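Single domain haemoglobin (Campylobacter jejuni, PDB 2WY4) binds heme and probably binds oxygen at the heme iron, perhaps also acting on nitric oxide. Local coordinates at residues A[25-30]-A[54-59]; A[11-16]-A[62-67]; A[104-109]-A[114-119]; A[29-32]-A[37-40]. One frame throughout, in Å; residues are numbered along the deposited sequence.

How the interactions relate
Interaction 1 is the buried contact of the four and lies closest to the chain's centre, where a leucine methyl, two rings and a tyrosine hydroxyl meet beside the heme-bound cyanide. Interaction 2 joins the same two helices, 4-34 and 51-65, further out; away from any ligand, it relies on small aliphatic groups. Interaction 3, also partly buried, pairs helices 94-109 and 113-139 through aliphatic chains and a tryptophan face, and it touches interaction 2 where Cys12 meets Trp119. Interaction 4 continues from interaction 1 along helix 4-34; its valine and methionine are buried near the heme, while its lysine chain, packed on a phenylalanine, is exposed. The Glu26-Asn107 hydrogen bond links interactions 1 and 3.

Interaction 1: residues A[25-30]-A[54-59]; sequences NEFYKI and KALAMA. With HEM (protoporphyrin IX containing Fe), chain B; CYN (cyanide ion), chain C.
Leu56 meets Phe27 and Tyr28 through one branch, its CD2 methyl, which carries the apolar touch between the two helices. Leu56 CD2 comes within 3.5 Å of Phe27 CD2 and 3.7 Å of Tyr28 CZ, approaching both rings obliquely. Between the rings themselves, an edge of Phe27 lies over the face of Tyr28: Phe27 CD2 sits 3.7 Å above the plane of the Tyr28 ring, over its centre. Leu56 holds its CG anti to the backbone N (chi1 -179°), which reaches the side chain out from its helix and lets the other branch, Leu56 CD1, lie against the porphyrin, 3.7 Å from heme C1B. Ala59 CB adds a second methyl against the heme periphery.

The polar part belongs to Tyr28. Tyr28 OH gives a short hydrogen bond of 2.5 Å to the cyanide N, which lies at the ring edge near the ring plane. Gln52 NE2 also bonds this hydroxyl, so two partners grip it; the pair would be expected to stabilise a polar iron ligand. Tyr28, Phe42 and Gln52 form the distal ligand pocket of this globin, while His84 is the axial ligand of the iron.

Helix 94-109 backs Phe27 through Val97 and Cys100, and Leu56 also touches Thr24 of helix 4-34, where that helix faces helix 51-65.

Interaction 2: residues A[11-16]-A[62-67]; sequences DCVPIL and MAAKNI
Val13 and Ala64 touch methyl to methyl, Val13 CG2 to Ala64 CB at 3.8 Å, and these two residues lose the most surface to the contact. Both side chains leave the backbone in the direction of the other helix. The small alanine lets the backbones come close, with the CA atoms of Val13 and Ala64 6.5 Å apart. Placing CG1 anti to the backbone N (chi1 170°) leaves CG2 as the valine branch that meets the alanine. Just after Val13 the helix is kinked: the N atoms of Pro14 and Ile15 have no bond to the preceding turn, and proline lacks the N-H to make one.

Lys65, third in buried surface, lines the outer margin. Lys65 CG lies 4.4 Å from Val13 CG2, so the aliphatic root of the chain borders the valine in an exposed position. Here helix 51-65 ends, and Asn66 is the first residue to leave helical geometry. Ala64 O accepts a bond from Ile67 N at 3.3 Å and one from Lys10 NZ, which ties the end of helix 51-65 to helix 4-34.

In globin terms this contact probably joins the A part of helix 4-34 to the E helix. Val13 also touches Leu61, Ala64 touches Ile9, and helix 113-139 closes the flank, with Trp119 and Thr115 against Cys12.

Interaction 3: residues A[104-109]-A[114-119]; sequences AIKNLL and ATLKAW
Ile105 points its CD1 methyl onto a face of the Trp119 indole, the two side chains lying roughly perpendicular. Ile105 CD1 stands 4.1 Å from the centroid of the five-membered ring of Trp119 and 24° off its normal, a CH-pi contact; the atom nearest to it is Trp119 CG, 3.8 Å from Ile105 CD1. CG1 of Ile105 lies anti to the carbonyl carbon (chi1 -73°), which, with an extended chi2, carries CD1 to the tryptophan and leaves CG2 for Leu116. Those two side chains run alongside each other but head opposite ways, with Ile105 CG2 4.2 Å from Leu116 CD2.

Helices 94-109 and 113-139 form a near-antiparallel hairpin, probably the G and H pair of the globin fold, their short segments running at 147° with axes 11.0 Å apart. At that spacing the gap is bridged by long side chains.

Leu116 uses its other branch toward the surface: Leu116 CD1 comes 4.0 Å from Lys106 CG, the aliphatic part of a chain bent at chi2 and chi4. The indole edge meets Thr115 CG2 in plane, a turn earlier on its own helix. Leu102 packs on both Leu116 and Trp119, while Ile9 and Cys12 of helix 4-34 also touch Trp119.

Interaction 4: residues A[29-32]-A[37-40]; sequences KIMF and EVKP
Val38 meets Met31 and Phe32 with one methyl, Val38 CG2, which lies 3.9 Å from Met31 CG and 4.3 Å from Phe32 CD1. The valine stands nearly square to the methionine chain, and Val38 CG2 is also 4.1 Å from both Met31 SD and Met31 CE, so the sulfur end curls round it where the chain bends at chi3 (64°). Against Phe32 the methyl sits at the ring edge, near its plane. The Val38 side chain is also about 4 Å from the heme at nearest atoms, which places this buried patch at the border of the heme pocket.

Lys39 comes next and takes the face of Phe32. Lys39 CG lies 3.7 Å above the Phe32 ring plane, over the centre, and only 9° off the normal, a well-aligned CH-pi contact. Lys39 CD follows, 3.8 Å from Phe32 CG. Aliphatic carbons alone do this work; the chain then bends, and its charged end leads away from the ring.

Residues 37-40 belong to a 3-10 segment, probably the C helix of the globin fold, laid against the C-terminal part of helix 4-34. Around them, Phe42 packs edge-to-face with Phe32, Met44 of helix 44-48 touches both Phe32 and Lys39, and Met31 reaches back to Cys100 on helix 94-109.

Interaction 1: residues A[25-30]-A[54-59]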
# COMPACT_ATOMS: atom_id res chain seq x y z
N ASN A 25 -9.45 5.10 2.03
CA ASN A 25 -10.46 5.18 3.08
C ASN A 25 -11.08 3.80 3.29
O ASN A 25 -11.25 3.37 4.41
CB ASN A 25 -11.55 6.17 2.73
CG ASN A 25 -11.18 7.56 3.02
OD1 ASN A 25 -10.30 7.84 3.82
ND2 ASN A 25 -11.89 8.47 2.38
N GLU A 26 -11.40 3.11 2.20
CA GLU A 26 -11.98 1.76 2.27
C GLU A 26 -10.98 0.76 2.86
O GLU A 26 -11.35 -0.03 3.72
CB GLU A 26 -12.50 1.33 0.89
CG GLU A 26 -13.11 -0.07 0.85
CD GLU A 26 -14.48 -0.16 1.45
OE1 GLU A 26 -15.07 0.88 1.79
OE2 GLU A 26 -15.00 -1.30 1.55
N PHE A 27 -9.72 0.85 2.47
CA PHE A 27 -8.68 0.01 3.04
C PHE A 27 -8.62 0.17 4.56
O PHE A 27 -8.61 -0.84 5.28
CB PHE A 27 -7.33 0.37 2.43
CG PHE A 27 -6.13 -0.14 3.18
CD1 PHE A 27 -5.68 -1.43 3.01
CD2 PHE A 27 -5.45 0.70 4.03
CE1 PHE A 27 -4.60 -1.83 3.66
CE2 PHE A 27 -4.35 0.29 4.68
CZ PHE A 27 -3.94 -1.02 4.54
N TYR A 28 -8.57 1.41 5.09
CA TYR A 28 -8.49 1.56 6.53
C TYR A 28 -9.75 1.11 7.24
O TYR A 28 -9.67 0.60 8.34
CB TYR A 28 -8.15 3.02 6.93
CG TYR A 28 -6.69 3.36 6.62
CD1 TYR A 28 -5.68 2.70 7.27
CD2 TYR A 28 -6.35 4.32 5.69
CE1 TYR A 28 -4.37 2.95 7.00
CE2 TYR A 28 -5.03 4.58 5.43
CZ TYR A 28 -4.03 3.88 6.06
OH TYR A 28 -2.71 4.15 5.77
N LYS A 29 -10.91 1.31 6.63
CA LYS A 29 -12.16 0.77 7.20
C LYS A 29 -12.06 -0.75 7.37
O LYS A 29 -12.34 -1.30 8.45
CB LYS A 29 -13.35 1.12 6.30
CG LYS A 29 -14.70 0.63 6.80
CD LYS A 29 -15.82 0.95 5.81
CE LYS A 29 -17.12 0.22 6.15
NZ LYS A 29 -18.35 0.82 5.53
N ILE A 30 -11.66 -1.43 6.31
CA ILE A 30 -11.53 -2.89 6.34
C ILE A 30 -10.49 -3.32 7.36
O ILE A 30 -10.74 -4.18 8.19
CB ILE A 30 -11.18 -3.43 4.95
CG1 ILE A 30 -12.36 -3.30 3.99
CG2 ILE A 30 -10.74 -4.89 5.05
CD1 ILE A 30 -11.99 -3.37 2.55
N LYS A 54 -4.51 10.00 2.21
CA LYS A 54 -3.87 10.58 1.04
C LYS A 54 -2.42 10.10 0.92
O LYS A 54 -1.93 9.79 -0.18
CB LYS A 54 -3.94 12.11 1.14
CG LYS A 54 -5.34 12.68 0.86
CD LYS A 54 -5.36 14.20 0.98
CE LYS A 54 -6.80 14.76 1.21
NZ LYS A 54 -6.85 16.14 1.80
N ALA A 55 -1.74 10.01 2.06
CA ALA A 55 -0.36 9.59 2.04
C ALA A 55 -0.22 8.17 1.48
O ALA A 55 0.69 7.87 0.70
CB ALA A 55 0.25 9.65 3.42
N LEU A 56 -1.10 7.25 1.92
CA LEU A 56 -1.04 5.89 1.44
C LEU A 56 -1.34 5.84 -0.03
O LEU A 56 -0.67 5.10 -0.77
CB LEU A 56 -2.01 5.01 2.22
CG LEU A 56 -2.00 3.54 1.80
CD1 LEU A 56 -0.59 2.92 1.90
CD2 LEU A 56 -3.04 2.79 2.63
N ALA A 57 -2.36 6.57 -0.46
CA ALA A 57 -2.71 6.59 -1.86
C ALA A 57 -1.51 7.05 -2.70
O ALA A 57 -1.23 6.50 -3.75
CB ALA A 57 -3.92 7.44 -2.13
N MET A 58 -0.83 8.08 -2.23
CA MET A 58 0.32 8.59 -2.92
C MET A 58 1.48 7.62 -2.97
O MET A 58 2.20 7.56 -3.95
CB MET A 58 0.71 9.94 -2.30
CG MET A 58 -0.24 11.13 -2.68
SD MET A 58 0.03 11.60 -4.39
CE MET A 58 1.39 12.79 -4.17
N ALA A 59 1.64 6.85 -1.91
CA ALA A 59 2.67 5.81 -1.91
C ALA A 59 2.32 4.68 -2.88
O ALA A 59 3.23 4.10 -3.49
CB ALA A 59 2.82 5.27 -0.54
CHA HEM B . 2.54 5.16 7.67
CHB HEM B . 2.81 3.46 3.18
CHC HEM B . 2.43 -1.02 4.90
CHD HEM B . 1.51 0.75 9.32
C1A HEM B . 2.73 5.10 6.34
C2A HEM B . 2.97 6.20 5.45
C3A HEM B . 3.03 5.75 4.19
C4A HEM B . 2.82 4.31 4.27
CMA HEM B . 3.29 6.58 2.92
CAA HEM B . 3.14 7.67 5.91
CBA HEM B . 4.38 7.85 6.78
CGA HEM B . 5.64 8.29 6.11
O1A HEM B . 5.59 8.77 4.94
O2A HEM B . 6.72 8.21 6.79
C1B HEM B . 2.70 2.10 3.26
C2B HEM B . 2.77 1.21 2.15
C3B HEM B . 2.67 -0.04 2.63
C4B HEM B . 2.53 0.03 4.05
CMB HEM B . 2.85 1.64 0.69
CAB HEM B . 2.63 -1.38 1.89
CBB HEM B . 3.46 -1.65 0.90
C1C HEM B . 2.20 -0.97 6.25
C2C HEM B . 2.07 -2.05 7.18
C3C HEM B . 1.80 -1.53 8.36
C4C HEM B . 1.71 -0.10 8.25
CMC HEM B . 2.28 -3.53 6.82
CAC HEM B . 1.57 -2.32 9.64
CBC HEM B . 0.40 -2.21 10.28
C1D HEM B . 1.72 2.11 9.25
C2D HEM B . 1.55 2.97 10.36
C3D HEM B . 1.87 4.34 9.90
C4D HEM B . 2.22 4.18 8.53
CMD HEM B . 1.15 2.55 11.76
CAD HEM B . 1.82 5.64 10.68
CBD HEM B . 0.57 6.41 10.25
CGD HEM B . 0.21 7.55 11.15
O1D HEM B . -0.98 7.66 11.48
O2D HEM B . 1.13 8.35 11.48
NA HEM B . 2.63 3.94 5.61
NB HEM B . 2.57 1.36 4.41
NC HEM B . 1.99 0.21 6.94
ND HEM B . 2.11 2.85 8.15
FE HEM B . 2.34 2.10 6.28
C CYN C . 0.36 2.35 6.07
N CYN C . -0.76 2.57 5.95

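Interaction 2: residues A[11-16]-A[62-67]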
# COMPACT_ATOMS: atom_id res chain seq x y z
N ASP A 11 -2.18 1.52 -16.07
CA ASP A 11 -3.52 1.97 -16.41
C ASP A 11 -4.26 2.39 -15.15
O ASP A 11 -5.19 3.16 -15.20
CB ASP A 11 -4.33 0.83 -17.07
CG ASP A 11 -3.89 0.49 -18.48
OD1 ASP A 11 -3.15 1.24 -19.14
OD2 ASP A 11 -4.30 -0.56 -19.00
N CYS A 12 -3.85 1.83 -14.03
CA CYS A 12 -4.49 2.14 -12.76
C CYS A 12 -3.99 3.42 -12.12
O CYS A 12 -4.65 3.93 -11.20
CB CYS A 12 -4.36 0.96 -11.79
SG CYS A 12 -5.38 -0.46 -12.29
N VAL A 13 -2.86 3.95 -12.58
CA VAL A 13 -2.38 5.24 -12.06
C VAL A 13 -3.47 6.35 -12.08
O VAL A 13 -3.76 6.95 -11.06
CB VAL A 13 -1.06 5.67 -12.70
CG1 VAL A 13 -0.72 7.12 -12.32
CG2 VAL A 13 0.05 4.76 -12.26
N PRO A 14 -4.08 6.62 -13.22
CA PRO A 14 -5.13 7.63 -13.26
C PRO A 14 -6.31 7.36 -12.33
O PRO A 14 -6.91 8.28 -11.77
CB PRO A 14 -5.61 7.60 -14.72
CG PRO A 14 -4.61 6.86 -15.47
CD PRO A 14 -3.79 6.09 -14.55
N ILE A 15 -6.64 6.08 -12.17
CA ILE A 15 -7.74 5.72 -11.30
C ILE A 15 -7.43 6.10 -9.88
O ILE A 15 -8.26 6.60 -9.14
CB ILE A 15 -8.01 4.18 -11.41
CG1 ILE A 15 -8.44 3.83 -12.84
CG2 ILE A 15 -9.03 3.74 -10.37
CD1 ILE A 15 -8.65 2.30 -13.06
N LEU A 16 -6.18 5.86 -9.50
CA LEU A 16 -5.71 6.21 -8.18
C LEU A 16 -5.52 7.72 -8.03
O LEU A 16 -5.69 8.26 -6.94
CB LEU A 16 -4.39 5.50 -7.88
CG LEU A 16 -4.35 3.98 -7.79
CD1 LEU A 16 -2.94 3.43 -7.96
CD2 LEU A 16 -4.86 3.60 -6.46
N MET A 62 3.10 5.95 -6.19
CA MET A 62 4.54 5.93 -6.38
C MET A 62 5.00 4.54 -6.80
O MET A 62 5.87 4.41 -7.64
CB MET A 62 5.25 6.35 -5.08
CG MET A 62 6.71 6.60 -5.21
SD MET A 62 6.98 8.09 -6.28
CE MET A 62 8.65 8.46 -5.76
N ALA A 63 4.43 3.52 -6.18
CA ALA A 63 4.83 2.15 -6.51
C ALA A 63 4.33 1.77 -7.91
O ALA A 63 5.05 1.16 -8.70
CB ALA A 63 4.27 1.19 -5.46
N ALA A 64 3.09 2.10 -8.21
CA ALA A 64 2.54 1.77 -9.53
C ALA A 64 3.35 2.44 -10.65
O ALA A 64 3.65 1.83 -11.66
CB ALA A 64 1.06 2.16 -9.61
N LYS A 65 3.71 3.70 -10.44
CA LYS A 65 4.55 4.41 -11.41
C LYS A 65 5.89 3.74 -11.63
O LYS A 65 6.41 3.75 -12.74
CB LYS A 65 4.84 5.84 -10.94
CG LYS A 65 3.68 6.83 -11.02
CD LYS A 65 3.99 8.15 -10.25
CE LYS A 65 5.31 8.76 -10.64
NZ LYS A 65 5.38 9.38 -12.00
N ASN A 66 6.41 3.12 -10.59
CA ASN A 66 7.73 2.51 -10.66
C ASN A 66 7.70 0.99 -10.63
O ASN A 66 8.70 0.34 -10.31
CB ASN A 66 8.60 3.04 -9.51
CG ASN A 66 8.87 4.53 -9.63
OD1 ASN A 66 8.31 5.34 -8.87
ND2 ASN A 66 9.68 4.89 -10.61
N ILE A 67 6.56 0.43 -11.01
CA ILE A 67 6.41 -1.02 -10.83
C ILE A 67 7.44 -1.89 -11.61
O ILE A 67 7.79 -2.97 -11.16
CB ILE A 67 4.99 -1.46 -11.15
CG1 ILE A 67 4.75 -2.89 -10.61
CG2 ILE A 67 4.75 -1.38 -12.64
CD1 ILE A 67 4.95 -3.01 -9.12

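Interaction 3: residues A[104-109]-A[114-119]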
# COMPACT_ATOMS: atom_id res chain seq x y z
N ALA A 104 -10.25 -3.92 -0.70
CA ALA A 104 -10.67 -2.56 -0.98
C ALA A 104 -10.76 -2.35 -2.49
O ALA A 104 -11.70 -1.71 -2.99
CB ALA A 104 -9.67 -1.55 -0.36
N ILE A 105 -9.78 -2.89 -3.21
CA ILE A 105 -9.75 -2.78 -4.66
C ILE A 105 -10.96 -3.49 -5.29
O ILE A 105 -11.64 -2.97 -6.14
CB ILE A 105 -8.41 -3.31 -5.22
CG1 ILE A 105 -7.29 -2.31 -4.92
CG2 ILE A 105 -8.49 -3.55 -6.74
CD1 ILE A 105 -5.91 -2.85 -5.28
N LYS A 106 -11.21 -4.70 -4.83
CA LYS A 106 -12.37 -5.44 -5.30
C LYS A 106 -13.65 -4.66 -5.03
O LYS A 106 -14.50 -4.56 -5.88
CB LYS A 106 -12.46 -6.82 -4.63
CG LYS A 106 -12.92 -7.93 -5.54
CD LYS A 106 -14.35 -7.78 -5.92
CE LYS A 106 -14.89 -9.10 -6.44
NZ LYS A 106 -14.35 -10.24 -5.63
N ASN A 107 -13.77 -4.10 -3.83
CA ASN A 107 -14.99 -3.36 -3.44
C ASN A 107 -15.23 -2.12 -4.25
O ASN A 107 -16.36 -1.87 -4.69
CB ASN A 107 -14.99 -2.97 -1.96
CG ASN A 107 -15.13 -4.17 -1.04
OD1 ASN A 107 -15.49 -5.29 -1.48
ND2 ASN A 107 -14.95 -3.93 0.26
N LEU A 108 -14.19 -1.31 -4.43
CA LEU A 108 -14.39 -0.02 -5.05
C LEU A 108 -14.15 0.02 -6.54
O LEU A 108 -14.84 0.76 -7.25
CB LEU A 108 -13.53 1.07 -4.37
CG LEU A 108 -13.75 1.46 -2.91
CD1 LEU A 108 -13.47 2.92 -2.70
CD2 LEU A 108 -15.10 1.12 -2.40
N LEU A 109 -13.15 -0.70 -7.04
CA LEU A 109 -12.84 -0.66 -8.47
C LEU A 109 -13.62 -1.70 -9.25
O LEU A 109 -13.76 -1.59 -10.46
CB LEU A 109 -11.34 -0.85 -8.71
CG LEU A 109 -10.46 0.39 -8.69
CD1 LEU A 109 -10.37 0.88 -7.27
CD2 LEU A 109 -9.08 0.10 -9.23
N ALA A 114 -8.02 -10.21 -14.41
CA ALA A 114 -6.67 -9.88 -14.80
C ALA A 114 -6.14 -8.72 -13.97
O ALA A 114 -4.99 -8.72 -13.58
CB ALA A 114 -6.59 -9.55 -16.30
N THR A 115 -7.00 -7.75 -13.71
CA THR A 115 -6.58 -6.57 -12.91
C THR A 115 -6.33 -6.97 -11.47
O THR A 115 -5.33 -6.59 -10.86
CB THR A 115 -7.59 -5.45 -13.03
OG1 THR A 115 -7.65 -5.03 -14.39
CG2 THR A 115 -7.11 -4.22 -12.27
N LEU A 116 -7.23 -7.77 -10.92
CA LEU A 116 -7.02 -8.25 -9.56
C LEU A 116 -5.71 -9.03 -9.44
O LEU A 116 -4.94 -8.85 -8.50
CB LEU A 116 -8.18 -9.15 -9.13
CG LEU A 116 -9.40 -8.55 -8.50
CD1 LEU A 116 -10.35 -9.66 -8.05
CD2 LEU A 116 -9.01 -7.67 -7.31
N LYS A 117 -5.47 -9.95 -10.38
CA LYS A 117 -4.24 -10.73 -10.40
C LYS A 117 -3.01 -9.82 -10.50
O LYS A 117 -1.99 -10.00 -9.80
CB LYS A 117 -4.28 -11.71 -11.59
CG LYS A 117 -3.23 -12.79 -11.57
CD LYS A 117 -3.29 -13.61 -10.29
CE LYS A 117 -3.06 -15.11 -10.52
NZ LYS A 117 -4.34 -15.77 -10.82
N ALA A 118 -3.12 -8.79 -11.33
CA ALA A 118 -2.00 -7.92 -11.52
C ALA A 118 -1.69 -7.20 -10.20
O ALA A 118 -0.52 -7.04 -9.86
CB ALA A 118 -2.28 -6.94 -12.67
N TRP A 119 -2.71 -6.80 -9.45
CA TRP A 119 -2.48 -6.13 -8.16
C TRP A 119 -1.98 -7.08 -7.09
O TRP A 119 -1.20 -6.71 -6.22
CB TRP A 119 -3.77 -5.42 -7.70
CG TRP A 119 -3.83 -4.01 -8.28
CD1 TRP A 119 -4.56 -3.57 -9.37
CD2 TRP A 119 -3.00 -2.92 -7.90
NE1 TRP A 119 -4.27 -2.25 -9.63
CE2 TRP A 119 -3.29 -1.84 -8.76
CE3 TRP A 119 -2.02 -2.74 -6.92
CZ2 TRP A 119 -2.69 -0.60 -8.62
CZ3 TRP A 119 -1.42 -1.52 -6.79
CH2 TRP A 119 -1.74 -0.48 -7.65

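Interaction 4: residues A[29-32]-A[37-40]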
# COMPACT_ATOMS: atom_id res chain seq x y z
N LYS A 29 -10.91 1.31 6.63
CA LYS A 29 -12.16 0.77 7.20
C LYS A 29 -12.06 -0.75 7.37
O LYS A 29 -12.34 -1.30 8.45
CB LYS A 29 -13.35 1.12 6.30
CG LYS A 29 -14.70 0.63 6.80
CD LYS A 29 -15.82 0.95 5.81
CE LYS A 29 -17.12 0.22 6.15
NZ LYS A 29 -18.35 0.82 5.53
N ILE A 30 -11.66 -1.43 6.31
CA ILE A 30 -11.53 -2.89 6.34
C ILE A 30 -10.49 -3.32 7.36
O ILE A 30 -10.74 -4.18 8.19
CB ILE A 30 -11.18 -3.43 4.95
CG1 ILE A 30 -12.36 -3.30 3.99
CG2 ILE A 30 -10.74 -4.89 5.05
CD1 ILE A 30 -11.99 -3.37 2.55
N MET A 31 -9.32 -2.71 7.32
CA MET A 31 -8.27 -3.13 8.20
C MET A 31 -8.59 -2.89 9.66
O MET A 31 -8.35 -3.75 10.49
CB MET A 31 -6.93 -2.54 7.84
CG MET A 31 -5.79 -3.13 8.66
SD MET A 31 -4.15 -2.71 8.02
CE MET A 31 -4.15 -0.94 8.25
N PHE A 32 -9.13 -1.72 10.00
CA PHE A 32 -9.45 -1.44 11.39
C PHE A 32 -10.59 -2.31 11.89
O PHE A 32 -10.63 -2.66 13.07
CB PHE A 32 -9.73 0.04 11.60
CG PHE A 32 -8.54 0.93 11.35
CD1 PHE A 32 -7.24 0.41 11.38
CD2 PHE A 32 -8.72 2.26 11.08
CE1 PHE A 32 -6.14 1.23 11.15
CE2 PHE A 32 -7.61 3.08 10.85
CZ PHE A 32 -6.35 2.56 10.87
N GLU A 37 -6.48 -4.75 16.26
CA GLU A 37 -5.25 -4.71 17.01
C GLU A 37 -4.21 -3.77 16.40
O GLU A 37 -3.35 -3.28 17.12
CB GLU A 37 -4.67 -6.11 17.17
CG GLU A 37 -4.17 -6.78 15.92
CD GLU A 37 -5.24 -7.55 15.17
OE1 GLU A 37 -6.43 -7.42 15.49
OE2 GLU A 37 -4.87 -8.33 14.27
N VAL A 38 -4.29 -3.51 15.10
CA VAL A 38 -3.31 -2.60 14.50
C VAL A 38 -3.72 -1.14 14.63
O VAL A 38 -2.86 -0.26 14.48
CB VAL A 38 -2.97 -2.92 13.00
CG1 VAL A 38 -2.63 -4.38 12.82
CG2 VAL A 38 -4.10 -2.49 12.09
N LYS A 39 -4.98 -0.86 14.93
CA LYS A 39 -5.44 0.53 14.93
C LYS A 39 -4.60 1.50 15.79
O LYS A 39 -4.29 2.58 15.32
CB LYS A 39 -6.95 0.67 15.24
CG LYS A 39 -7.53 2.04 14.87
CD LYS A 39 -9.06 2.10 14.95
CE LYS A 39 -9.54 2.14 16.37
NZ LYS A 39 -10.98 2.55 16.35
N PRO A 40 -4.27 1.14 17.03
CA PRO A 40 -3.50 2.08 17.87
C PRO A 40 -2.12 2.46 17.34
O PRO A 40 -1.52 3.41 17.86
CB PRO A 40 -3.36 1.33 19.19
CG PRO A 40 -4.52 0.45 19.22
CD PRO A 40 -4.68 -0.05 17.79